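Local coordinates for protein NADH dehydrogenase, putative (PDB 5JWC) that probably oxidises NADH and passes the electrons through its bound FAD to ubiquinone, as a type II NADH dehydrogenase of the malaria parasite, at residues Lys349-Thr355 with Leu410-Asp414. Residues are numbered along the deposited sequence; the frame is centred on the assembly and turned at random.
Sequences KLLHEHT and LFEID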
# COMPACT_ATOMS: atom_id res chain seq x y z
N LYS A 349 -40.32 -22.04 -5.84
CA LYS A 349 -41.49 -22.90 -5.77
C LYS A 349 -42.12 -22.97 -7.16
O LYS A 349 -42.33 -21.95 -7.80
CB LYS A 349 -42.48 -22.35 -4.75
CG LYS A 349 -43.74 -23.20 -4.60
CD LYS A 349 -44.78 -22.48 -3.76
CE LYS A 349 -44.35 -22.39 -2.31
NZ LYS A 349 -45.35 -21.63 -1.50
N LEU A 350 -42.45 -24.19 -7.60
CA LEU A 350 -42.92 -24.42 -8.96
C LEU A 350 -44.40 -24.09 -9.13
O LEU A 350 -45.26 -24.63 -8.43
CB LEU A 350 -42.65 -25.87 -9.36
CG LEU A 350 -41.17 -26.26 -9.41
CD1 LEU A 350 -40.98 -27.77 -9.39
CD2 LEU A 350 -40.51 -25.66 -10.66
N LEU A 351 -44.68 -23.21 -10.08
CA LEU A 351 -46.03 -22.84 -10.46
C LEU A 351 -46.84 -24.09 -10.78
O LEU A 351 -47.98 -24.25 -10.33
CB LEU A 351 -46.01 -21.92 -11.68
CG LEU A 351 -45.60 -20.47 -11.45
CD1 LEU A 351 -45.40 -19.77 -12.77
CD2 LEU A 351 -46.63 -19.76 -10.62
N HIS A 352 -46.25 -24.97 -11.58
CA HIS A 352 -47.02 -26.08 -12.12
C HIS A 352 -47.36 -27.13 -11.05
O HIS A 352 -48.25 -27.95 -11.26
CB HIS A 352 -46.32 -26.72 -13.33
CG HIS A 352 -45.16 -27.61 -13.01
ND1 HIS A 352 -43.86 -27.15 -12.93
CD2 HIS A 352 -45.08 -28.96 -12.86
CE1 HIS A 352 -43.04 -28.16 -12.70
NE2 HIS A 352 -43.76 -29.27 -12.65
N GLU A 353 -46.69 -27.08 -9.90
CA GLU A 353 -47.06 -27.95 -8.78
C GLU A 353 -48.16 -27.34 -7.95
O GLU A 353 -48.58 -27.93 -6.96
CB GLU A 353 -45.85 -28.24 -7.88
CG GLU A 353 -44.81 -29.10 -8.53
CD GLU A 353 -43.64 -29.39 -7.61
OE1 GLU A 353 -43.50 -28.70 -6.57
OE2 GLU A 353 -42.86 -30.33 -7.92
N HIS A 354 -48.66 -26.17 -8.37
CA HIS A 354 -49.77 -25.52 -7.67
C HIS A 354 -50.84 -25.04 -8.64
O HIS A 354 -51.52 -24.04 -8.41
CB HIS A 354 -49.24 -24.35 -6.81
CG HIS A 354 -48.28 -24.78 -5.75
ND1 HIS A 354 -46.96 -25.08 -6.01
CD2 HIS A 354 -48.45 -25.01 -4.42
CE1 HIS A 354 -46.36 -25.46 -4.90
NE2 HIS A 354 -47.24 -25.42 -3.92
N THR A 355 -50.99 -25.77 -9.74
CA THR A 355 -51.89 -25.39 -10.82
C THR A 355 -53.32 -25.11 -10.34
O THR A 355 -53.86 -24.03 -10.56
CB THR A 355 -51.92 -26.47 -11.91
OG1 THR A 355 -50.57 -26.86 -12.25
CG2 THR A 355 -52.63 -25.97 -13.17
N LEU A 410 -47.86 -22.87 -17.22
CA LEU A 410 -47.18 -22.58 -15.96
C LEU A 410 -45.82 -23.25 -15.93
O LEU A 410 -44.83 -22.66 -15.48
CB LEU A 410 -48.01 -23.04 -14.76
CG LEU A 410 -49.36 -22.37 -14.55
CD1 LEU A 410 -50.05 -23.00 -13.34
CD2 LEU A 410 -49.24 -20.86 -14.39
N PHE A 411 -45.77 -24.49 -16.39
CA PHE A 411 -44.53 -25.22 -16.48
C PHE A 411 -43.51 -24.46 -17.33
O PHE A 411 -42.31 -24.47 -17.02
CB PHE A 411 -44.78 -26.62 -17.06
CG PHE A 411 -43.55 -27.48 -17.13
CD1 PHE A 411 -43.22 -28.33 -16.10
CD2 PHE A 411 -42.73 -27.46 -18.25
CE1 PHE A 411 -42.10 -29.13 -16.16
CE2 PHE A 411 -41.61 -28.25 -18.32
CZ PHE A 411 -41.29 -29.08 -17.28
N GLU A 412 -43.96 -23.81 -18.40
CA GLU A 412 -43.04 -23.06 -19.25
C GLU A 412 -42.49 -21.85 -18.50
O GLU A 412 -41.32 -21.48 -18.67
CB GLU A 412 -43.70 -22.62 -20.56
CG GLU A 412 -43.97 -23.77 -21.54
CD GLU A 412 -42.72 -24.60 -21.84
OE1 GLU A 412 -41.65 -24.00 -22.12
OE2 GLU A 412 -42.79 -25.85 -21.81
N ILE A 413 -43.33 -21.22 -17.69
CA ILE A 413 -42.85 -20.10 -16.87
C ILE A 413 -41.81 -20.57 -15.84
O ILE A 413 -40.78 -19.91 -15.66
CB ILE A 413 -44.02 -19.38 -16.18
CG1 ILE A 413 -45.06 -18.97 -17.23
CG2 ILE A 413 -43.51 -18.14 -15.41
CD1 ILE A 413 -46.30 -18.29 -16.66
N ASP A 414 -42.06 -21.71 -15.19
CA ASP A 414 -41.10 -22.30 -14.26
C ASP A 414 -39.76 -22.51 -14.93
O ASP A 414 -38.72 -22.13 -14.41
CB ASP A 414 -41.59 -23.64 -13.71
CG ASP A 414 -42.75 -23.49 -12.76
OD1 ASP A 414 -42.86 -22.45 -12.09
OD2 ASP A 414 -43.56 -24.44 -12.66
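Asp414, on helix 403-416, turns its buried carboxylate into the loop 349-355 and takes three hydrogen bonds from two consecutive residues. Asp414 OD1 accepts Leu351 N at 2.8 Å, on its syn side. Asp414 OD2 receives two donors of His352: the backbone N on its syn lone pair at 2.9 Å, nearly straight at 165°, and ring ND1 on its anti side at 2.7 Å. With CG set between backbone N and carbonyl carbon (chi1 77°), the imidazole folds back beside its own amide, letting one oxygen serve both. Gln385 adds a further bond to OD1.

The same ring forms a T-shaped stack with Phe411, whose edge carbon CD1 stands over the imidazole face, 3.4 Å from His352 CE1; the planes meet at 64°.

Leu351 CB rests against Leu410 CB at 3.8 Å, while its CD1 touches Ile413 CG2; leucine and isoleucine suit this buried, apolar side, where Ile358 and Leu372 add cover. Leu410 CD1 reaches on to Thr355.

The contact thus ties the loop leading into helix 355-361 to helix 403-416 of the helical insertion. The ND1 bond and Phe411 edge restrict the imidazole's rotation, and the negative carboxylate could raise the imidazole's pKa.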